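Local coordinates for ribosome-inactivating protein 3 (Zea mays, PDB 2PQG) that belongs to the plant ribosome-inactivating protein family and has the mixed alpha/beta fold of that family, a sheet covered by many helices, at residues F6-P14 with R125-N133; G187-R195 with A252-K260. All coordinates share one frame; numbering follows the deposited sequence.

Contact 1. Residues F6-P14 with R125-N133; sequences FPVEDANYP and RAEMTRAVN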
loop_
_atom_site.group_PDB
_atom_site.type_symbol
_atom_site.label_atom_id
_atom_site.label_comp_id
_atom_site.label_asym_id
_atom_site.label_seq_id
_atom_site.Cartn_x
_atom_site.Cartn_y
_atom_site.Cartn_z
ATOM N N PHE A 6 10.514 -10.259 2.989
ATOM C CA PHE A 6 10.112 -10.130 4.375
ATOM C C PHE A 6 9.468 -11.435 4.890
ATOM O O PHE A 6 8.439 -11.869 4.382
ATOM C CB PHE A 6 9.113 -8.977 4.572
ATOM C CG PHE A 6 8.796 -8.715 6.008
ATOM C CD1 PHE A 6 7.489 -8.545 6.422
ATOM C CD2 PHE A 6 9.812 -8.685 6.960
ATOM C CE1 PHE A 6 7.188 -8.361 7.774
ATOM C CE2 PHE A 6 9.523 -8.501 8.313
ATOM C CZ PHE A 6 8.207 -8.338 8.720
ATOM N N PRO A 7 10.098 -12.090 5.885
ATOM C CA PRO A 7 9.621 -13.343 6.486
ATOM C C PRO A 7 8.527 -12.987 7.481
ATOM O O PRO A 7 8.753 -12.955 8.696
ATOM C CB PRO A 7 10.871 -13.909 7.142
ATOM C CG PRO A 7 11.638 -12.658 7.527
ATOM C CD PRO A 7 11.422 -11.694 6.408
ATOM N N VAL A 8 7.332 -12.719 6.965
ATOM C CA VAL A 8 6.219 -12.282 7.801
ATOM C C VAL A 8 6.289 -12.908 9.192
ATOM O O VAL A 8 6.459 -12.209 10.191
ATOM C CB VAL A 8 4.863 -12.626 7.161
ATOM C CG1 VAL A 8 3.732 -11.940 7.912
ATOM C CG2 VAL A 8 4.854 -12.229 5.692
ATOM N N GLU A 9 6.153 -14.229 9.247
ATOM C CA GLU A 9 5.908 -14.920 10.489
ATOM C C GLU A 9 7.061 -14.922 11.461
ATOM O O GLU A 9 6.889 -15.255 12.636
ATOM C CB GLU A 9 5.455 -16.355 10.197
ATOM C CG GLU A 9 4.051 -16.478 9.634
ATOM C CD GLU A 9 3.491 -17.885 9.777
ATOM O OE1 GLU A 9 3.081 -18.254 10.898
ATOM O OE2 GLU A 9 3.472 -18.627 8.774
ATOM N N ASP A 10 8.233 -14.546 10.967
ATOM C CA ASP A 10 9.425 -14.507 11.792
ATOM C C ASP A 10 9.344 -13.386 12.822
ATOM O O ASP A 10 9.717 -12.247 12.542
ATOM C CB ASP A 10 10.664 -14.304 10.931
ATOM C CG ASP A 10 11.926 -14.319 11.743
ATOM O OD1 ASP A 10 11.831 -14.531 12.971
ATOM O OD2 ASP A 10 13.008 -14.123 11.161
ATOM N N ALA A 11 8.874 -13.730 14.016
ATOM C CA ALA A 11 8.731 -12.782 15.106
ATOM C C ALA A 11 10.020 -12.044 15.475
ATOM O O ALA A 11 9.961 -10.945 16.022
ATOM C CB ALA A 11 8.180 -13.488 16.317
ATOM N N ASN A 12 11.181 -12.629 15.186
ATOM C CA ASN A 12 12.450 -11.969 15.511
ATOM C C ASN A 12 12.869 -10.888 14.495
ATOM O O ASN A 12 13.796 -10.124 14.752
ATOM C CB ASN A 12 13.579 -12.999 15.625
ATOM C CG ASN A 12 13.337 -14.033 16.709
ATOM O OD1 ASN A 12 13.216 -13.706 17.892
ATOM N ND2 ASN A 12 13.281 -15.298 16.307
ATOM N N TYR A 13 12.198 -10.840 13.344
ATOM C CA TYR A 13 12.494 -9.855 12.296
ATOM C C TYR A 13 11.459 -8.729 12.392
ATOM O O TYR A 13 10.353 -8.835 11.844
ATOM C CB TYR A 13 12.412 -10.510 10.905
ATOM C CG TYR A 13 13.008 -9.687 9.779
ATOM C CD1 TYR A 13 13.030 -8.295 9.840
ATOM C CD2 TYR A 13 13.510 -10.296 8.634
ATOM C CE1 TYR A 13 13.531 -7.529 8.792
ATOM C CE2 TYR A 13 14.011 -9.538 7.575
ATOM C CZ TYR A 13 14.014 -8.153 7.663
ATOM O OH TYR A 13 14.470 -7.388 6.613
ATOM N N PRO A 14 11.814 -7.625 13.075
ATOM C CA PRO A 14 10.885 -6.501 13.229
ATOM C C PRO A 14 10.483 -5.769 11.955
ATOM O O PRO A 14 11.276 -5.598 11.038
ATOM C CB PRO A 14 11.604 -5.598 14.226
ATOM C CG PRO A 14 13.062 -5.868 13.944
ATOM C CD PRO A 14 13.102 -7.351 13.743
ATOM N N ARG A 125 1.268 -8.122 12.287
ATOM C CA ARG A 125 1.972 -9.244 11.678
ATOM C C ARG A 125 0.977 -10.358 11.380
ATOM O O ARG A 125 0.964 -10.908 10.276
ATOM C CB ARG A 125 3.074 -9.746 12.616
ATOM C CG ARG A 125 3.927 -10.850 12.038
ATOM C CD ARG A 125 4.789 -11.472 13.120
ATOM N NE ARG A 125 5.773 -10.537 13.661
ATOM C CZ ARG A 125 6.849 -10.116 13.002
ATOM N NH1 ARG A 125 7.684 -9.266 13.583
ATOM N NH2 ARG A 125 7.097 -10.543 11.768
ATOM N N ALA A 126 0.131 -10.677 12.358
ATOM C CA ALA A 126 -0.866 -11.725 12.160
ATOM C C ALA A 126 -1.775 -11.357 10.987
ATOM O O ALA A 126 -2.163 -12.218 10.193
ATOM C CB ALA A 126 -1.691 -11.920 13.428
ATOM N N GLU A 127 -2.109 -10.071 10.893
ATOM C CA GLU A 127 -2.955 -9.550 9.823
ATOM C C GLU A 127 -2.254 -9.692 8.477
ATOM O O GLU A 127 -2.897 -9.956 7.463
ATOM C CB GLU A 127 -3.267 -8.070 10.065
ATOM C CG GLU A 127 -4.093 -7.764 11.310
ATOM C CD GLU A 127 -5.561 -8.128 11.151
ATOM O OE1 GLU A 127 -6.010 -8.344 9.998
ATOM O OE2 GLU A 127 -6.266 -8.183 12.188
ATOM N N MET A 128 -0.936 -9.507 8.465
ATOM C CA MET A 128 -0.165 -9.636 7.231
ATOM C C MET A 128 0.026 -11.114 6.854
ATOM O O MET A 128 0.096 -11.460 5.671
ATOM C CB MET A 128 1.200 -8.960 7.380
ATOM C CG MET A 128 1.990 -8.909 6.083
ATOM S SD MET A 128 3.622 -8.142 6.268
ATOM C CE MET A 128 3.229 -6.409 6.287
ATOM N N THR A 129 0.120 -11.978 7.863
ATOM C CA THR A 129 0.277 -13.417 7.636
ATOM C C THR A 129 -0.963 -13.983 6.928
ATOM O O THR A 129 -0.842 -14.709 5.944
ATOM C CB THR A 129 0.499 -14.180 8.972
ATOM O OG1 THR A 129 1.721 -13.734 9.572
ATOM C CG2 THR A 129 0.585 -15.692 8.733
ATOM N N ARG A 130 -2.149 -13.631 7.422
ATOM C CA ARG A 130 -3.398 -14.100 6.836
ATOM C C ARG A 130 -3.655 -13.530 5.439
ATOM O O ARG A 130 -4.210 -14.210 4.569
ATOM C CB ARG A 130 -4.572 -13.763 7.760
ATOM C CG ARG A 130 -4.563 -14.524 9.070
ATOM C CD ARG A 130 -5.927 -14.506 9.733
ATOM N NE ARG A 130 -6.259 -13.204 10.303
ATOM C CZ ARG A 130 -5.719 -12.713 11.414
ATOM N NH1 ARG A 130 -4.814 -13.419 12.081
ATOM N NH2 ARG A 130 -6.087 -11.519 11.865
ATOM N N ALA A 131 -3.259 -12.281 5.229
ATOM C CA ALA A 131 -3.433 -11.633 3.935
ATOM C C ALA A 131 -2.614 -12.335 2.857
ATOM O O ALA A 131 -3.113 -12.599 1.760
ATOM C CB ALA A 131 -3.028 -10.173 4.030
ATOM N N VAL A 132 -1.355 -12.634 3.166
ATOM C CA VAL A 132 -0.489 -13.316 2.213
ATOM C C VAL A 132 -0.996 -14.736 1.955
ATOM O O VAL A 132 -1.127 -15.155 0.804
ATOM C CB VAL A 132 0.979 -13.373 2.716
ATOM C CG1 VAL A 132 1.826 -14.251 1.791
ATOM C CG2 VAL A 132 1.564 -11.968 2.763
ATOM N N ASN A 133 -1.303 -15.468 3.019
ATOM C CA ASN A 133 -1.782 -16.832 2.858
ATOM C C ASN A 133 -3.067 -16.870 2.049
ATOM O O ASN A 133 -3.285 -17.788 1.259
ATOM C CB ASN A 133 -1.972 -17.486 4.232
ATOM C CG ASN A 133 -0.646 -17.836 4.894
ATOM O OD1 ASN A 133 -0.571 -18.002 6.111
ATOM N ND2 ASN A 133 0.409 -17.957 4.085
HETATM O O HOH W 1 1.307 -19.892 7.443
#
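Arg125, the first residue of helix 125-135, reaches Val8, Ala11 and Tyr13 in the loop after edge strand 2-7, in the ribosome-inactivating protein fold. Two type I turns in series, Pro7 to Asp10 and Asp10 to Tyr13, curl this loop around its guanidinium. With CG anti to the backbone N (chi1 -176°) the chain runs out toward the loop, and a bend at chi3 turns its end among the carbonyls. Arg125 NH1 gives a nearly straight bond to Tyr13 O at 3.2 Å. The oxygen lies in the guanidinium plane, while NH1 stands above the plane of the carbonyl. NH2 also bonds to Val8 O, but so short in the model that its length is doubtful. Ala11 CA sits over the centre of one face of the Arg125 guanidinium. NE bonds to Asn202 and NH1 to Tyr13 O, which probably limits rotation of the group.

The packed side lies next to this. The SD of Met128 meets the Phe6 ring at its edge, 3.9 Å from Phe6 CE1, a Met-aromatic contact. The CG1 branch of Val8 fits between Met128 and Thr129, 3.9 Å from Met128 CG and 3.2 Å from Thr129 OG1. Its CG2 turns to Val132. Leu56 of strand 51-57 touches Phe6, Val8 and Val132, so sheet, loop and helix share one apolar layer.

The other side is looser and wetter. Glu9 crosses Thr129 at about a right angle, with Glu9 CG 3.7 Å from the methyl CG2 of Thr129. Glu9 OE2 accepts a hydrogen bond from the backbone N of Arg59. One water bridges the two segments, donating to Glu9 OE2 at 2.8 Å and to Asn133 OD1 at 3.0 Å.

Contact 2. Residues G187-R195 with A252-K260; sequences GLRFNTVSR and AARIVALVK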
loop_
_atom_site.group_PDB
_atom_site.type_symbol
_atom_site.label_atom_id
_atom_site.label_comp_id
_atom_site.label_asym_id
_atom_site.label_seq_id
_atom_site.Cartn_x
_atom_site.Cartn_y
_atom_site.Cartn_z
ATOM N N GLY A 187 3.518 2.411 4.329
ATOM C CA GLY A 187 4.482 2.297 5.403
ATOM C C GLY A 187 5.798 2.889 4.915
ATOM O O GLY A 187 6.537 3.513 5.684
ATOM N N LEU A 188 6.085 2.701 3.627
ATOM C CA LEU A 188 7.313 3.210 3.024
ATOM C C LEU A 188 7.245 4.733 2.808
ATOM O O LEU A 188 8.215 5.450 3.061
ATOM C CB LEU A 188 7.578 2.498 1.688
ATOM C CG LEU A 188 7.887 0.993 1.682
ATOM C CD1 LEU A 188 7.852 0.473 0.254
ATOM C CD2 LEU A 188 9.242 0.716 2.309
ATOM N N ARG A 189 6.098 5.219 2.345
ATOM C CA ARG A 189 5.902 6.646 2.111
ATOM C C ARG A 189 5.898 7.482 3.392
ATOM O O ARG A 189 6.558 8.517 3.474
ATOM C CB ARG A 189 4.565 6.897 1.415
ATOM C CG ARG A 189 4.471 6.540 -0.041
ATOM C CD ARG A 189 3.022 6.693 -0.462
ATOM N NE ARG A 189 2.827 6.441 -1.880
ATOM C CZ ARG A 189 1.660 6.569 -2.498
ATOM N NH1 ARG A 189 0.588 6.940 -1.815
ATOM N NH2 ARG A 189 1.568 6.346 -3.802
ATOM N N PHE A 190 5.129 7.039 4.381
ATOM C CA PHE A 190 4.994 7.774 5.629
ATOM C C PHE A 190 5.671 7.141 6.825
ATOM O O PHE A 190 5.404 5.979 7.139
ATOM C CB PHE A 190 3.512 7.941 5.987
ATOM C CG PHE A 190 2.703 8.635 4.943
ATOM C CD1 PHE A 190 2.266 7.955 3.811
ATOM C CD2 PHE A 190 2.375 9.976 5.089
ATOM C CE1 PHE A 190 1.503 8.607 2.838
ATOM C CE2 PHE A 190 1.615 10.631 4.125
ATOM C CZ PHE A 190 1.179 9.947 2.995
ATOM N N ASN A 191 6.531 7.898 7.504
ATOM C CA ASN A 191 7.168 7.374 8.701
ATOM C C ASN A 191 6.164 7.493 9.854
ATOM O O ASN A 191 6.397 6.993 10.954
ATOM C CB ASN A 191 8.479 8.108 9.027
ATOM C CG ASN A 191 8.397 9.602 8.810
ATOM O OD1 ASN A 191 9.128 10.370 9.436
ATOM N ND2 ASN A 191 7.527 10.023 7.911
ATOM N N THR A 192 5.035 8.149 9.597
ATOM C CA THR A 192 4.003 8.263 10.619
ATOM C C THR A 192 3.271 6.909 10.659
ATOM O O THR A 192 2.804 6.468 11.707
ATOM C CB THR A 192 3.010 9.430 10.306
ATOM O OG1 THR A 192 1.986 9.477 11.311
ATOM C CG2 THR A 192 2.386 9.262 8.925
ATOM N N VAL A 193 3.200 6.252 9.506
ATOM C CA VAL A 193 2.556 4.949 9.390
ATOM C C VAL A 193 3.505 3.833 9.831
ATOM O O VAL A 193 3.101 2.916 10.552
ATOM C CB VAL A 193 2.105 4.674 7.937
ATOM C CG1 VAL A 193 1.705 3.210 7.773
ATOM C CG2 VAL A 193 0.937 5.585 7.593
ATOM N N SER A 194 4.761 3.903 9.397
ATOM C CA SER A 194 5.728 2.895 9.780
ATOM C C SER A 194 5.931 2.924 11.298
ATOM O O SER A 194 6.138 1.876 11.911
ATOM C CB SER A 194 7.052 3.118 9.053
ATOM O OG SER A 194 7.571 4.401 9.325
ATOM N N ARG A 195 5.862 4.106 11.915
ATOM C CA ARG A 195 6.018 4.184 13.371
ATOM C C ARG A 195 4.829 3.530 14.070
ATOM O O ARG A 195 4.993 2.797 15.038
ATOM C CB ARG A 195 6.131 5.630 13.858
ATOM C CG ARG A 195 7.441 6.317 13.530
ATOM C CD ARG A 195 7.685 7.487 14.474
ATOM N NE ARG A 195 6.579 8.441 14.463
ATOM C CZ ARG A 195 6.416 9.393 13.551
ATOM N NH1 ARG A 195 5.371 10.208 13.625
ATOM N NH2 ARG A 195 7.306 9.540 12.575
ATOM N N ALA A 252 6.036 18.199 8.971
ATOM C CA ALA A 252 5.939 17.385 7.776
ATOM C C ALA A 252 7.049 16.337 7.764
ATOM O O ALA A 252 6.861 15.236 7.244
ATOM C CB ALA A 252 6.028 18.265 6.537
ATOM N N ALA A 253 8.200 16.675 8.343
ATOM C CA ALA A 253 9.325 15.750 8.384
ATOM C C ALA A 253 9.060 14.596 9.354
ATOM O O ALA A 253 9.723 13.556 9.312
ATOM C CB ALA A 253 10.599 16.488 8.778
ATOM N N ARG A 254 8.084 14.766 10.229
ATOM C CA ARG A 254 7.734 13.726 11.199
ATOM C C ARG A 254 6.626 12.843 10.634
ATOM O O ARG A 254 6.190 11.882 11.281
ATOM C CB ARG A 254 7.200 14.369 12.470
ATOM C CG ARG A 254 8.235 14.750 13.493
ATOM C CD ARG A 254 7.920 14.141 14.854
ATOM N NE ARG A 254 8.101 12.689 14.872
ATOM C CZ ARG A 254 8.006 11.935 15.965
ATOM N NH1 ARG A 254 7.733 12.492 17.138
ATOM N NH2 ARG A 254 8.193 10.623 15.889
ATOM N N ILE A 255 6.219 13.125 9.404
ATOM C CA ILE A 255 5.083 12.475 8.787
ATOM C C ILE A 255 5.352 11.707 7.509
ATOM O O ILE A 255 4.976 10.546 7.390
ATOM C CB ILE A 255 4.019 13.580 8.534
ATOM C CG1 ILE A 255 3.448 14.096 9.863
ATOM C CG2 ILE A 255 2.923 13.097 7.622
ATOM C CD1 ILE A 255 2.470 15.245 9.702
ATOM N N VAL A 256 5.949 12.396 6.544
ATOM C CA VAL A 256 6.288 11.769 5.273
ATOM C C VAL A 256 7.780 11.465 5.247
ATOM O O VAL A 256 8.601 12.268 5.691
ATOM C CB VAL A 256 5.941 12.656 4.059
ATOM C CG1 VAL A 256 4.455 12.563 3.765
ATOM C CG2 VAL A 256 6.339 14.091 4.340
ATOM N N ALA A 257 8.124 10.291 4.732
ATOM C CA ALA A 257 9.514 9.861 4.652
ATOM C C ALA A 257 10.047 10.071 3.244
ATOM O O ALA A 257 11.196 10.455 3.068
ATOM C CB ALA A 257 9.634 8.387 5.054
ATOM N N LEU A 258 9.205 9.829 2.245
ATOM C CA LEU A 258 9.605 10.002 0.854
ATOM C C LEU A 258 8.561 10.816 0.089
ATOM O O LEU A 258 7.373 10.481 0.098
ATOM C CB LEU A 258 9.775 8.639 0.188
ATOM C CG LEU A 258 10.785 7.675 0.815
ATOM C CD1 LEU A 258 10.560 6.280 0.240
ATOM C CD2 LEU A 258 12.208 8.156 0.563
ATOM N N VAL A 259 9.001 11.879 -0.584
ATOM C CA VAL A 259 8.065 12.707 -1.328
ATOM C C VAL A 259 8.026 12.434 -2.813
ATOM O O VAL A 259 9.017 12.041 -3.431
ATOM C CB VAL A 259 8.338 14.208 -1.138
ATOM C CG1 VAL A 259 8.204 14.567 0.321
ATOM C CG2 VAL A 259 9.707 14.565 -1.675
ATOM N N LYS A 260 6.845 12.666 -3.369
ATOM C CA LYS A 260 6.572 12.490 -4.780
ATOM C C LYS A 260 7.239 13.618 -5.575
ATOM O O LYS A 260 7.029 14.808 -5.295
ATOM C CB LYS A 260 5.066 12.509 -4.975
ATOM C CG LYS A 260 4.591 12.131 -6.345
ATOM C CD LYS A 260 3.113 11.818 -6.259
ATOM C CE LYS A 260 2.526 11.483 -7.606
ATOM N NZ LYS A 260 3.473 11.833 -8.691
#
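A bend at chi3 (-56°) turns the end of Arg195 back onto the backbone of Arg254, and chi1 of Phe190 (-58°) sets its CG beside the backbone N, with the ring against Val256. Arg195 grips Arg254 O end-on with both NH1 (3.0 Å) and NH2 (2.9 Å). The NH1 bond lies in the carbonyl plane, while NH2 is tilted from it. The Arg254 side chain crosses that of Arg195 at about a right angle. Arg254 NH2 sits over one face of the Arg195 guanidinium, and the two guanidinium planes are 46° apart. Both are presumably cations, so this approach is probably unfavourable, and may be partly compensated by the two bonds to Arg254 O.

Deeper in, the main chains meet. Arg189 O, at the end of helix 171-189, accepts from Ala257 N at 2.7 Å and from Leu258 N at 3.2 Å. Just after Phe190 in the chain, Thr192 N in the first turn of helix 191-199 donates to Ile255 O. Phe190 CE2 lies 3.5 Å from Val256 CG1, and Trp220 meets the same ring from outside. The side chains of Thr192 and Ile255 lie side by side, pointing the same way, and touch through their CG2 methyls.

The arrangement is a helix-to-helix junction at Phe190, with the backbone of the loop after helix 249-252 bonded to the end of one helix and the start of the next, within the ribosome-inactivating protein fold.

The two contacts come in series along the chain, and contact 1 closes before contact 2 opens. Their centres are about 21 Å apart and their nearest atoms about 9 Å, so they do not touch. Two helices connect them. Helix 171-189 packs on Met128 of contact 1 through Leu180 and Met183, and its last turn belongs to contact 2. Helix 15-27 starts right after Pro14 of contact 1, and its Val22, Arg23 and Ile27 touch contact 2. Contact 1 joins a helix to the edge of the six-stranded sheet. Contact 2 ties a late part of the chain onto the helical layer. Together they link early, middle and late parts of the chain.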